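Local coordinates for branched-chain alpha-ketoacid decarboxylase (PDB 2VBF), which probably decarboxylates branched-chain and aromatic alpha-keto acids to aldehydes, using thiamine diphosphate and magnesium as cofactors, at residues A[32-36]-A[58-64]; A[40-46]-A[86-92]; A[64-68]-A[466-470]; A[81-86]-A[436-441]; A[113-118]-A[179-185]. All coordinates share one frame; numbering follows the deposited sequence. Where two conformers were deposited one is given.

Contact 1: residues A[32-36]-A[58-64]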
# COMPACT_ATOMS: atom_id res chain seq x y z
N LEU A 32 -10.75 22.93 6.91
CA LEU A 32 -9.47 23.20 7.54
C LEU A 32 -9.66 23.88 8.91
O LEU A 32 -8.92 23.59 9.85
CB LEU A 32 -8.57 24.02 6.60
CG LEU A 32 -8.10 23.27 5.33
CD1 LEU A 32 -7.40 24.20 4.36
CD2 LEU A 32 -7.19 22.11 5.71
N ASP A 33 -10.68 24.73 9.04
CA ASP A 33 -11.00 25.33 10.33
C ASP A 33 -11.37 24.26 11.35
O ASP A 33 -10.89 24.28 12.49
CB ASP A 33 -12.13 26.35 10.20
CG ASP A 33 -11.65 27.75 9.79
OD1 ASP A 33 -10.43 27.99 9.73
OD2 ASP A 33 -12.50 28.62 9.54
N ARG A 34 -12.21 23.30 10.94
CA ARG A 34 -12.62 22.21 11.83
C ARG A 34 -11.44 21.32 12.21
O ARG A 34 -11.33 20.92 13.36
CB ARG A 34 -13.72 21.36 11.20
CG ARG A 34 -15.09 22.05 11.08
CD ARG A 34 -15.56 22.64 12.41
NE ARG A 34 -17.02 22.78 12.48
CZ ARG A 34 -17.68 23.31 13.51
NH1 ARG A 34 -17.03 23.79 14.55
NH2 ARG A 34 -19.00 23.37 13.49
N LEU A 35 -10.56 21.03 11.25
CA LEU A 35 -9.35 20.27 11.56
C LEU A 35 -8.47 21.00 12.58
O LEU A 35 -7.95 20.40 13.51
CB LEU A 35 -8.56 19.93 10.29
CG LEU A 35 -9.28 19.05 9.27
CD1 LEU A 35 -8.33 18.81 8.09
CD2 LEU A 35 -9.79 17.72 9.87
N HIS A 36 -8.31 22.31 12.40
CA HIS A 36 -7.61 23.13 13.39
C HIS A 36 -8.23 23.02 14.78
O HIS A 36 -7.51 22.90 15.77
CB HIS A 36 -7.58 24.60 12.96
CG HIS A 36 -7.06 25.52 14.02
ND1 HIS A 36 -5.72 25.61 14.33
CD2 HIS A 36 -7.70 26.37 14.86
CE1 HIS A 36 -5.56 26.49 15.30
NE2 HIS A 36 -6.74 26.96 15.65
N ILE A 58 -4.40 24.39 1.93
CA ILE A 58 -3.57 23.91 3.04
C ILE A 58 -2.27 24.70 3.10
O ILE A 58 -1.86 25.11 4.19
CB ILE A 58 -3.21 22.42 2.91
CG1 ILE A 58 -4.48 21.56 2.93
CG2 ILE A 58 -2.26 22.02 4.05
CD1 ILE A 58 -4.26 20.05 2.69
N ILE A 59 -1.64 24.92 1.95
CA ILE A 59 -0.38 25.64 1.88
C ILE A 59 -0.56 27.07 2.40
O ILE A 59 0.29 27.60 3.11
CB ILE A 59 0.21 25.68 0.44
CG1 ILE A 59 0.62 24.28 -0.02
CG2 ILE A 59 1.42 26.64 0.37
CD1 ILE A 59 1.66 23.59 0.83
N SER A 60 -1.70 27.67 2.06
CA SER A 60 -1.98 29.07 2.43
C SER A 60 -2.26 29.28 3.92
O SER A 60 -2.14 30.40 4.40
CB SER A 60 -3.16 29.60 1.61
OG SER A 60 -2.80 29.73 0.25
N ARG A 61 -2.62 28.23 4.65
CA ARG A 61 -2.91 28.34 6.10
C ARG A 61 -1.68 28.77 6.87
O ARG A 61 -0.61 28.22 6.66
CB ARG A 61 -3.32 26.99 6.69
CG ARG A 61 -4.55 26.32 6.10
CD ARG A 61 -5.86 26.97 6.51
NE ARG A 61 -6.12 26.93 7.95
CZ ARG A 61 -7.33 27.16 8.48
NH1 ARG A 61 -8.37 27.41 7.71
NH2 ARG A 61 -7.49 27.12 9.80
N GLU A 62 -1.81 29.71 7.81
CA GLU A 62 -0.66 30.01 8.69
C GLU A 62 -0.49 28.99 9.80
O GLU A 62 0.61 28.85 10.35
CB GLU A 62 -0.76 31.40 9.33
CG GLU A 62 -2.07 31.70 10.05
CD GLU A 62 -3.02 32.47 9.18
OE1 GLU A 62 -3.08 32.16 7.97
OE2 GLU A 62 -3.70 33.40 9.69
N ASP A 63 -1.58 28.27 10.12
CA ASP A 63 -1.65 27.44 11.32
C ASP A 63 -1.58 25.94 11.02
O ASP A 63 -1.80 25.12 11.91
CB ASP A 63 -2.95 27.74 12.08
CG ASP A 63 -4.19 27.40 11.28
OD1 ASP A 63 -4.08 27.06 10.08
OD2 ASP A 63 -5.30 27.47 11.84
N MET A 64 -1.26 25.61 9.77
CA MET A 64 -1.31 24.23 9.27
C MET A 64 -0.20 24.03 8.24
O MET A 64 -0.04 24.86 7.35
CB MET A 64 -2.66 23.97 8.61
CG MET A 64 -2.99 22.50 8.31
SD MET A 64 -3.60 21.61 9.76
CE MET A 64 -5.19 22.40 10.03
O HOH W 1 -3.89 24.08 13.11
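Asp33 and Arg61 meet end-on: both terminal nitrogens of the guanidinium turn to one carboxylate oxygen, NH1 lying 2.9 Å and NH2 3.1 Å from Asp33 OD1. That oxygen sits 5° out of the guanidinium plane, and the two planes stand 71° apart; NH2 meets it nearly along its C-O axis, NH1 from above the carboxylate plane. Leu32 CB lies over one guanidinium face, 3.6 Å from Arg61 NH1. Beside this salt bridge, Asp63 OD2 rests above the His36 ring, and a water bridges His36 ND1 to Asp63 O. The contact joins helices 27-37 and 52-60, which precede and follow strand 42-45 in the N-terminal thiamine diphosphate-binding domain; Leu32 CD2 and Ile58 CG1 pack at 3.9 Å, and both side chains touch Ile43 of that strand. What positions Arg61 is Asp63, whose two oxygens take NE and NH2 side-on through their syn lone pairs, at 3.0 Å for Arg61 NE to Asp63 OD1. Asp33 OD2 is held in turn by Tyr25 and Lys198.

Contact 2: residues A[40-46]-A[86-92]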
# COMPACT_ATOMS: atom_id res chain seq x y z
N ILE A 40 -5.17 19.59 15.01
CA ILE A 40 -4.31 19.16 13.91
C ILE A 40 -3.56 20.38 13.35
O ILE A 40 -4.17 21.37 12.95
CB ILE A 40 -5.12 18.45 12.77
CG1 ILE A 40 -5.85 17.21 13.33
CG2 ILE A 40 -4.19 18.02 11.63
CD1 ILE A 40 -6.93 16.65 12.40
N GLU A 41 -2.23 20.26 13.33
CA GLU A 41 -1.35 21.33 12.87
C GLU A 41 -0.53 20.94 11.63
O GLU A 41 0.22 21.76 11.09
CB GLU A 41 -0.43 21.72 14.03
CG GLU A 41 -1.19 22.36 15.20
CD GLU A 41 -0.35 22.53 16.46
OE1 GLU A 41 0.87 22.28 16.44
OE2 GLU A 41 -0.93 22.90 17.49
N GLU A 42 -0.68 19.69 11.20
CA GLU A 42 0.06 19.13 10.08
C GLU A 42 -0.86 18.17 9.35
O GLU A 42 -1.57 17.43 10.01
CB GLU A 42 1.31 18.37 10.57
CG GLU A 42 2.52 19.23 10.93
CD GLU A 42 2.54 19.74 12.36
OE1 GLU A 42 1.79 19.26 13.24
OE2 GLU A 42 3.36 20.65 12.63
N ILE A 43 -0.82 18.18 8.02
CA ILE A 43 -1.59 17.23 7.20
C ILE A 43 -0.62 16.46 6.31
O ILE A 43 0.23 17.06 5.64
CB ILE A 43 -2.67 17.92 6.33
CG1 ILE A 43 -3.66 18.65 7.25
CG2 ILE A 43 -3.39 16.94 5.41
CD1 ILE A 43 -4.83 19.32 6.55
N PHE A 44 -0.77 15.14 6.33
CA PHE A 44 0.09 14.26 5.53
C PHE A 44 -0.59 13.88 4.22
O PHE A 44 -1.74 14.23 3.97
CB PHE A 44 0.47 13.05 6.35
CG PHE A 44 1.14 13.41 7.65
CD1 PHE A 44 2.47 13.80 7.66
CD2 PHE A 44 0.43 13.42 8.83
CE1 PHE A 44 3.09 14.17 8.86
CE2 PHE A 44 1.04 13.78 10.04
CZ PHE A 44 2.37 14.16 10.04
N GLY A 45 0.16 13.20 3.36
CA GLY A 45 -0.41 12.61 2.15
C GLY A 45 0.39 12.80 0.88
O GLY A 45 1.58 13.10 0.91
N VAL A 46 -0.30 12.65 -0.24
CA VAL A 46 0.33 12.70 -1.55
C VAL A 46 -0.58 13.45 -2.51
O VAL A 46 -1.80 13.17 -2.56
CB VAL A 46 0.62 11.28 -2.11
CG1 VAL A 46 1.26 11.34 -3.54
CG2 VAL A 46 1.53 10.48 -1.16
N LYS A 86 -0.85 13.39 19.13
CA LYS A 86 -1.62 14.64 19.01
C LYS A 86 -3.08 14.46 19.39
O LYS A 86 -3.75 15.44 19.76
CB LYS A 86 -1.53 15.18 17.57
CG LYS A 86 -1.69 16.70 17.44
CD LYS A 86 -0.36 17.41 17.72
CE LYS A 86 -0.45 18.91 17.52
NZ LYS A 86 0.82 19.55 17.92
N LYS A 87 -3.58 13.22 19.30
CA LYS A 87 -4.95 12.83 19.66
C LYS A 87 -6.00 13.22 18.59
O LYS A 87 -7.22 13.13 18.81
CB LYS A 87 -5.32 13.32 21.09
CG LYS A 87 -4.29 12.94 22.16
CD LYS A 87 -4.02 11.43 22.20
CE LYS A 87 -2.98 11.06 23.25
NZ LYS A 87 -2.80 9.60 23.33
N ALA A 88 -5.49 13.61 17.43
CA ALA A 88 -6.25 13.75 16.20
C ALA A 88 -5.25 13.82 15.05
O ALA A 88 -4.12 14.25 15.25
CB ALA A 88 -7.15 15.00 16.23
N ALA A 89 -5.67 13.40 13.86
CA ALA A 89 -4.80 13.52 12.68
C ALA A 89 -5.60 13.59 11.39
O ALA A 89 -6.77 13.23 11.35
CB ALA A 89 -3.83 12.35 12.63
N ALA A 90 -4.93 14.05 10.33
CA ALA A 90 -5.50 14.05 8.99
C ALA A 90 -4.45 13.78 7.91
O ALA A 90 -3.28 14.19 8.01
CB ALA A 90 -6.23 15.38 8.71
N PHE A 91 -4.88 13.04 6.89
CA PHE A 91 -4.07 12.93 5.67
C PHE A 91 -4.97 13.02 4.43
O PHE A 91 -6.17 12.81 4.51
CB PHE A 91 -3.17 11.69 5.68
CG PHE A 91 -3.88 10.38 5.49
CD1 PHE A 91 -3.85 9.72 4.26
CD2 PHE A 91 -4.52 9.76 6.56
CE1 PHE A 91 -4.50 8.51 4.09
CE2 PHE A 91 -5.15 8.54 6.40
CZ PHE A 91 -5.14 7.91 5.16
N LEU A 92 -4.34 13.40 3.32
CA LEU A 92 -5.01 13.71 2.07
C LEU A 92 -4.51 12.79 0.97
O LEU A 92 -3.29 12.67 0.76
CB LEU A 92 -4.70 15.16 1.68
CG LEU A 92 -5.21 15.69 0.34
CD1 LEU A 92 -6.73 15.68 0.26
CD2 LEU A 92 -4.63 17.09 0.04
O HOH W 2 -2.18 14.83 10.97
O HOH W 3 2.71 19.22 15.83
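Phe44 O accepts the shortest direct bond between the two strands, from Leu92 N at 2.8 Å. The same oxygen takes a CA-H...O contact from Phe91. Phe44 N gives to Ala90 O at 3.2 Å and Val46 N to Leu92 O at 3.2 Å. Bonds running alternately to and from each strand, with Phe44 paired to Phe91 and Gly45 to Leu92, define a parallel ladder. Upstream the strands part, and a water takes over, donating to Glu42 O and accepting from Ala90 N. There Ile40, its CG1 beside the backbone N (chi1 -59°), sets CD1 3.5 Å from Ala89 C and against Ala90 CB. At the far end from the ladder, Lys86 crosses Glu41 at about a right angle, with NZ 3.1 Å from Glu41 OE1 in a weakly bonded salt bridge. A second water accepts from Lys86 NZ and lies within bonding distance of Glu42 OE1, which Tyr82 OH also binds. Gly45 has phi 136°, a backbone shape that by itself calls for glycine, and its CA lies 3.2 Å from Leu92 O; the tight pairing thus leaves no room for a side chain just before Val46, whose own side chain touches thiamine diphosphate.

Contact 3: residues A[64-68]-A[466-470]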
# COMPACT_ATOMS: atom_id res chain seq x y z
N MET A 64 -1.26 25.61 9.77
CA MET A 64 -1.31 24.23 9.27
C MET A 64 -0.20 24.03 8.24
O MET A 64 -0.04 24.86 7.35
CB MET A 64 -2.66 23.97 8.61
CG MET A 64 -2.99 22.50 8.31
SD MET A 64 -3.60 21.61 9.76
CE MET A 64 -5.19 22.40 10.03
N LYS A 65 0.53 22.93 8.35
CA LYS A 65 1.61 22.64 7.42
C LYS A 65 1.31 21.37 6.62
O LYS A 65 0.92 20.36 7.19
CB LYS A 65 2.93 22.46 8.18
CG LYS A 65 4.15 22.47 7.27
CD LYS A 65 5.43 22.14 8.02
CE LYS A 65 6.60 21.95 7.05
NZ LYS A 65 7.93 21.86 7.73
N TRP A 66 1.49 21.44 5.30
CA TRP A 66 1.51 20.25 4.45
C TRP A 66 2.85 19.54 4.65
O TRP A 66 3.92 20.14 4.50
CB TRP A 66 1.34 20.63 2.99
CG TRP A 66 1.48 19.48 2.04
CD1 TRP A 66 2.49 19.27 1.15
CD2 TRP A 66 0.59 18.38 1.90
NE1 TRP A 66 2.27 18.10 0.46
CE2 TRP A 66 1.11 17.53 0.91
CE3 TRP A 66 -0.61 18.03 2.52
CZ2 TRP A 66 0.46 16.36 0.51
CZ3 TRP A 66 -1.24 16.87 2.14
CH2 TRP A 66 -0.72 16.05 1.13
N ILE A 67 2.78 18.24 4.95
CA ILE A 67 3.97 17.41 5.02
C ILE A 67 3.76 16.24 4.06
O ILE A 67 3.13 15.24 4.41
CB ILE A 67 4.27 16.95 6.45
CG1 ILE A 67 4.44 18.19 7.34
CG2 ILE A 67 5.53 16.08 6.49
CD1 ILE A 67 4.96 17.91 8.72
N GLY A 68 4.29 16.38 2.84
CA GLY A 68 4.03 15.41 1.78
C GLY A 68 4.86 14.18 2.01
O GLY A 68 6.03 14.29 2.38
N ILE A 466 14.43 13.84 6.56
CA ILE A 466 15.56 14.71 6.26
C ILE A 466 15.06 16.11 5.96
O ILE A 466 15.53 17.09 6.57
CB ILE A 466 16.37 14.14 5.07
CG1 ILE A 466 17.05 12.83 5.49
CG2 ILE A 466 17.42 15.15 4.59
CD1 ILE A 466 17.55 11.96 4.33
N ARG A 467 14.07 16.20 5.08
CA ARG A 467 13.47 17.49 4.72
C ARG A 467 12.90 18.22 5.93
O ARG A 467 13.10 19.43 6.07
CB ARG A 467 12.36 17.32 3.67
CG ARG A 467 11.73 18.63 3.22
CD ARG A 467 10.52 18.39 2.34
NE ARG A 467 9.46 17.74 3.11
CZ ARG A 467 8.63 16.80 2.68
NH1 ARG A 467 8.70 16.33 1.44
NH2 ARG A 467 7.74 16.30 3.53
N GLU A 468 12.18 17.50 6.78
CA GLU A 468 11.53 18.09 7.97
C GLU A 468 12.48 18.31 9.15
O GLU A 468 12.08 18.87 10.19
CB GLU A 468 10.35 17.22 8.40
CG GLU A 468 9.30 17.02 7.32
CD GLU A 468 8.66 18.31 6.87
OE1 GLU A 468 8.49 19.21 7.73
OE2 GLU A 468 8.34 18.43 5.67
N LYS A 469 13.72 17.85 9.01
CA LYS A 469 14.75 18.02 10.04
C LYS A 469 14.36 17.43 11.39
O LYS A 469 14.58 18.01 12.45
CB LYS A 469 15.15 19.51 10.15
CG LYS A 469 15.75 20.04 8.86
CD LYS A 469 16.19 21.48 8.99
CE LYS A 469 16.66 22.00 7.65
NZ LYS A 469 15.54 22.05 6.68
N LEU A 470 13.79 16.23 11.33
CA LEU A 470 13.38 15.51 12.52
C LEU A 470 14.60 14.88 13.15
O LEU A 470 15.51 14.44 12.43
CB LEU A 470 12.35 14.44 12.16
CG LEU A 470 11.12 14.93 11.40
CD1 LEU A 470 10.16 13.78 11.13
CD2 LEU A 470 10.43 16.05 12.16
O HOH W 4 6.71 19.91 4.22
O HOH W 5 8.21 13.07 1.08
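The guanidinium of Arg467 is approached at its edge by Gly68 O, the methyl CG2 of Ile67 and the carboxylate of Glu468, all near its plane. Gly68 O lies 1° out of that plane and receives NH2 on a lone pair, in the carbonyl plane, at 2.9 Å from Arg467 NH2 with an N-H...O angle of 171°. On the NE side, Arg467 NE and NH2 grip Glu468 OE2 side-on, reaching it on the anti side; the bond from Arg467 NE to Glu468 OE2 is 2.9 Å long. A water that also donates to Trp66 O gives a further bond to this oxygen. Glu468 OE1 is left for Lys65, which comes from the opposite direction with its chain extended, putting NZ 2.7 Å from Glu468 OE1 on the syn lone pair. Ile67 CG2 lies against both Arg467 and Glu468, 3.7 Å from Arg467 NH2 and 3.8 Å from Glu468 OE2. The contact joins edge strand 65-68 of the N-terminal domain's sheet to the end of helix 462-467 in the C-terminal domain, where Lys469, at positive phi, closes the helix with a Schellman motif. Lys65 and Arg467 bind different oxygens of one carboxylate, Lys65 NZ and Arg467 NE lying 6.4 Å apart, and with a cation on each oxygen Glu468 would be expected to stay ionised.

Contact 4: residues A[81-86]-A[436-441]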
# COMPACT_ATOMS: atom_id res chain seq x y z
N GLY A 81 0.41 7.38 13.70
CA GLY A 81 1.37 7.78 14.73
C GLY A 81 1.14 9.17 15.29
O GLY A 81 1.20 9.39 16.49
N TYR A 82 0.87 10.12 14.40
CA TYR A 82 0.56 11.48 14.81
C TYR A 82 -0.67 11.50 15.71
O TYR A 82 -0.68 12.18 16.74
CB TYR A 82 0.34 12.33 13.57
CG TYR A 82 0.15 13.83 13.76
CD1 TYR A 82 1.21 14.70 13.61
CD2 TYR A 82 -1.11 14.36 13.99
CE1 TYR A 82 1.04 16.09 13.72
CE2 TYR A 82 -1.29 15.74 14.11
CZ TYR A 82 -0.22 16.60 13.97
OH TYR A 82 -0.41 17.99 14.08
N ALA A 83 -1.70 10.72 15.34
CA ALA A 83 -2.94 10.66 16.13
C ALA A 83 -2.69 10.10 17.52
O ALA A 83 -3.28 10.57 18.49
CB ALA A 83 -4.00 9.83 15.40
N ARG A 84 -1.82 9.09 17.62
CA ARG A 84 -1.49 8.51 18.92
C ARG A 84 -0.94 9.54 19.92
O ARG A 84 -1.10 9.38 21.12
CB ARG A 84 -0.52 7.35 18.77
CG ARG A 84 -1.21 6.15 18.16
CD ARG A 84 -0.23 5.05 17.84
NE ARG A 84 -0.85 3.91 17.16
CZ ARG A 84 -0.88 2.67 17.62
NH1 ARG A 84 -0.40 2.37 18.80
NH2 ARG A 84 -1.42 1.71 16.87
N THR A 85 -0.28 10.58 19.40
CA THR A 85 0.36 11.58 20.23
C THR A 85 -0.40 12.91 20.29
O THR A 85 -0.59 13.47 21.39
CB THR A 85 1.81 11.77 19.76
OG1 THR A 85 2.55 10.60 20.14
CG2 THR A 85 2.46 12.99 20.42
N LYS A 86 -0.85 13.39 19.13
CA LYS A 86 -1.62 14.64 19.01
C LYS A 86 -3.08 14.46 19.39
O LYS A 86 -3.75 15.44 19.76
CB LYS A 86 -1.53 15.18 17.57
CG LYS A 86 -1.69 16.70 17.44
CD LYS A 86 -0.36 17.41 17.72
CE LYS A 86 -0.45 18.91 17.52
NZ LYS A 86 0.82 19.55 17.92
N GLY A 436 5.62 10.54 12.36
CA GLY A 436 4.38 11.29 12.60
C GLY A 436 4.22 11.70 14.06
O GLY A 436 3.87 12.84 14.37
N SER A 437 4.46 10.76 14.95
CA SER A 437 4.40 11.00 16.38
C SER A 437 5.47 12.02 16.80
O SER A 437 5.20 12.91 17.61
CB SER A 437 4.58 9.69 17.14
OG SER A 437 4.47 9.88 18.55
N GLN A 438 6.67 11.92 16.24
CA GLN A 438 7.75 12.88 16.52
C GLN A 438 7.39 14.31 16.11
O GLN A 438 7.75 15.26 16.81
CB GLN A 438 9.05 12.45 15.85
CG GLN A 438 10.25 13.35 16.12
CD GLN A 438 10.64 13.41 17.58
OE1 GLN A 438 11.52 12.67 18.03
NE2 GLN A 438 9.98 14.30 18.34
N ILE A 439 6.71 14.45 14.96
CA ILE A 439 6.20 15.74 14.48
C ILE A 439 5.13 16.26 15.45
O ILE A 439 5.10 17.45 15.78
CB ILE A 439 5.63 15.61 13.04
CG1 ILE A 439 6.78 15.40 12.04
CG2 ILE A 439 4.81 16.84 12.66
CD1 ILE A 439 6.36 14.88 10.66
N ALA A 440 4.27 15.34 15.92
CA ALA A 440 3.18 15.69 16.84
C ALA A 440 3.67 16.29 18.17
O ALA A 440 3.06 17.22 18.69
CB ALA A 440 2.31 14.44 17.11
N ASP A 441 4.74 15.72 18.73
CA ASP A 441 5.35 16.22 19.96
C ASP A 441 6.86 16.31 19.80
O ASP A 441 7.60 15.37 20.12
CB ASP A 441 5.00 15.34 21.17
CG ASP A 441 5.45 15.96 22.52
OD1 ASP A 441 6.10 17.03 22.50
OD2 ASP A 441 5.16 15.38 23.58
O HOH W 3 2.71 19.22 15.83
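Thr85 OG1 and Ser437 OG share a hydrogen bond of 2.6 Å. Ser437 OG is anti to the backbone nitrogen (chi1 -177°), which carries it toward Thr85, and it has a second partner in His446. Lys86 NZ, salt-bridged to Glu41, adds a weak bond to Ala440 O at 3.3 Å. The aromatic contact is a CH-pi interaction: Ala440 CB stands over one face of the Tyr82 ring, 4.1 Å from its centroid and 27° off the normal. Two other groups come to the ring edge, Gly436 O at 3.3 Å from Tyr82 CD1 and Ile439 CG2 at 4.0 Å from Tyr82 CE1. The helices 72-86 and 430-440 that carry these groups belong to the N-terminal and C-terminal thiamine diphosphate-binding domains, and their short segments run in broadly the same direction, crossing at -34° with axes 7.1 Å apart. Such closeness rests on Gly81 and Gly436, which face each other without side chains, so that backbone meets backbone. Apolar packing completes the interface: the Thr85 methyl CG2 lies 3.5 Å from Asp441 CB and also touches Ala440 CB, while Lys86 CB meets that same alanine carbon. Tyr82 OH reaches beyond the helix pair to Glu42, and Asp441 extends to Arg417.

Contact 5: residues A[113-118]-A[179-185]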
# COMPACT_ATOMS: atom_id res chain seq x y z
N ASN A 113 -8.13 1.87 17.00
CA ASN A 113 -9.01 2.97 17.44
C ASN A 113 -8.31 4.33 17.54
O ASN A 113 -8.30 4.96 18.62
CB ASN A 113 -9.68 2.59 18.78
CG ASN A 113 -11.06 3.20 18.95
OD1 ASN A 113 -12.05 2.47 19.06
ND2 ASN A 113 -11.14 4.53 19.01
N LEU A 114 -7.72 4.78 16.43
CA LEU A 114 -7.08 6.10 16.35
C LEU A 114 -7.88 7.10 15.50
O LEU A 114 -8.40 6.75 14.43
CB LEU A 114 -5.65 6.02 15.81
CG LEU A 114 -4.61 5.37 16.73
CD1 LEU A 114 -4.74 5.87 18.18
CD2 LEU A 114 -4.69 3.85 16.67
N PRO A 115 -8.02 8.33 16.02
CA PRO A 115 -8.83 9.37 15.40
C PRO A 115 -8.15 10.02 14.21
O PRO A 115 -7.64 11.15 14.30
CB PRO A 115 -9.11 10.33 16.56
CG PRO A 115 -7.94 10.19 17.43
CD PRO A 115 -7.49 8.75 17.33
N VAL A 116 -8.19 9.31 13.08
CA VAL A 116 -7.58 9.79 11.83
C VAL A 116 -8.67 10.12 10.81
O VAL A 116 -9.56 9.30 10.54
CB VAL A 116 -6.63 8.73 11.23
CG1 VAL A 116 -6.04 9.19 9.90
CG2 VAL A 116 -5.52 8.37 12.23
N VAL A 117 -8.60 11.33 10.25
CA VAL A 117 -9.44 11.73 9.12
C VAL A 117 -8.68 11.52 7.80
O VAL A 117 -7.61 12.09 7.60
CB VAL A 117 -9.80 13.24 9.21
CG1 VAL A 117 -10.80 13.60 8.12
CG2 VAL A 117 -10.34 13.57 10.62
N GLU A 118 -9.23 10.71 6.91
CA GLU A 118 -8.74 10.68 5.54
C GLU A 118 -9.62 11.53 4.65
O GLU A 118 -10.82 11.35 4.63
CB GLU A 118 -8.65 9.27 4.98
CG GLU A 118 -8.07 9.28 3.55
CD GLU A 118 -7.75 7.90 3.01
OE1 GLU A 118 -8.01 6.89 3.72
OE2 GLU A 118 -7.24 7.86 1.88
N GLU A 179 -16.23 8.52 18.96
CA GLU A 179 -15.70 7.15 18.99
C GLU A 179 -14.17 7.07 18.91
O GLU A 179 -13.61 6.03 19.22
CB GLU A 179 -16.25 6.35 17.80
CG GLU A 179 -17.75 6.12 17.75
CD GLU A 179 -18.14 5.16 16.63
OE1 GLU A 179 -17.65 4.00 16.61
OE2 GLU A 179 -18.94 5.57 15.75
N ARG A 180 -13.54 8.16 18.48
CA ARG A 180 -12.09 8.25 18.21
C ARG A 180 -11.57 7.20 17.22
O ARG A 180 -10.39 6.83 17.25
CB ARG A 180 -11.29 8.25 19.52
CG ARG A 180 -11.71 9.34 20.50
CD ARG A 180 -11.44 10.76 20.01
NE ARG A 180 -12.30 11.70 20.72
CZ ARG A 180 -11.94 12.44 21.76
NH1 ARG A 180 -10.71 12.41 22.23
NH2 ARG A 180 -12.85 13.22 22.34
N LYS A 181 -12.45 6.77 16.31
CA LYS A 181 -12.12 5.88 15.20
C LYS A 181 -12.00 6.71 13.91
O LYS A 181 -12.48 7.85 13.84
CB LYS A 181 -13.19 4.80 15.03
CG LYS A 181 -13.25 3.74 16.11
CD LYS A 181 -14.50 2.87 15.91
CE LYS A 181 -14.38 1.53 16.64
NZ LYS A 181 -14.57 1.71 18.12
N PRO A 182 -11.32 6.16 12.88
CA PRO A 182 -11.14 6.94 11.65
C PRO A 182 -12.43 7.27 10.91
O PRO A 182 -13.41 6.52 10.96
CB PRO A 182 -10.22 6.07 10.78
CG PRO A 182 -10.18 4.75 11.43
CD PRO A 182 -10.65 4.86 12.83
N VAL A 183 -12.41 8.41 10.23
CA VAL A 183 -13.50 8.80 9.36
C VAL A 183 -12.94 9.23 8.02
O VAL A 183 -11.72 9.40 7.86
CB VAL A 183 -14.35 9.92 9.98
CG1 VAL A 183 -14.93 9.43 11.31
CG2 VAL A 183 -13.52 11.20 10.16
N TYR A 184 -13.84 9.41 7.07
CA TYR A 184 -13.51 9.49 5.64
C TYR A 184 -14.37 10.57 4.98
O TYR A 184 -15.59 10.57 5.12
CB TYR A 184 -13.77 8.12 5.05
CG TYR A 184 -13.66 7.93 3.54
CD1 TYR A 184 -12.60 7.21 2.99
CD2 TYR A 184 -14.67 8.37 2.68
CE1 TYR A 184 -12.53 6.97 1.62
CE2 TYR A 184 -14.61 8.12 1.31
CZ TYR A 184 -13.53 7.43 0.78
OH TYR A 184 -13.46 7.17 -0.57
N ILE A 185 -13.71 11.48 4.26
CA ILE A 185 -14.34 12.61 3.59
C ILE A 185 -13.89 12.62 2.15
O ILE A 185 -12.71 12.80 1.88
CB ILE A 185 -13.97 13.95 4.27
CG1 ILE A 185 -14.44 13.96 5.73
CG2 ILE A 185 -14.53 15.14 3.49
CD1 ILE A 185 -13.94 15.16 6.55
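Neighbouring parallel strands 116-122 and 183-188 of the N-terminal domain's six-stranded sheet meet here, together with the turns that lead into them. Their ladder has three bonds: Val183 N to Val116 O at 3.0 Å, Glu118 N to Val183 O at 3.0 Å, and Ile185 N to Glu118 O at 2.9 Å. Val117 pairs with Val183 and Glu118 with Tyr184, and CA-H...O contacts, such as Tyr184 CA to Glu118 O, accompany the bonds. On the face bearing Val117, its CG2 packs on Val183 CG2 at 4.0 Å and its CG1 on Ile185 CD1 at 3.8 Å; helix 165-179 covers this side through Leu173 and Leu176. The opposite face carries Glu118 and Tyr184, whose polar ends are bound by Thr93 and Glu99 respectively. Ahead of the strands, both segments leave helices at residues of positive phi, Asn113 closing helix 97-111 with a Schellman motif and Arg180 following helix 165-179. The amide of Asn113 ties these two exits together. Its ND2 donates to Glu179 O at 2.9 Å, on a lone pair and with an N-H...O angle of 171°, while its OD1 takes Lys181 NZ at 2.8 Å, the ammonium tilted 26° from the carbonyl plane. Lys181, extended as far as CE, turns at its last torsion (chi4 75°), with CG against the amide carbon of Asn113. Pro115, centre of an inverse gamma turn, sets CD 3.5 Å from Arg180 O.

How the contacts relate
Contacts 2 and 5 are ladders of one parallel sheet, their centres 11 Å apart and joined by bonds between strands 89-94 and 116-122. Contact 3 reaches the edge strand of that sheet, 65-68, which is bonded to strand 42-45 of contact 2. Contact 1, 10 Å from contact 2, packs helices 27-37 and 52-60 beside strand 42-45, and its segments alternate along the chain with those of contact 2. Contacts 3 and 4 both join the N-terminal domain to the C-terminal one, and meet where Ile439 touches Ile67 and Leu470. Contact 4 is nested within the loop that contact 3 closes, so both long-range contacts join these two cofactor-binding domains within one chain.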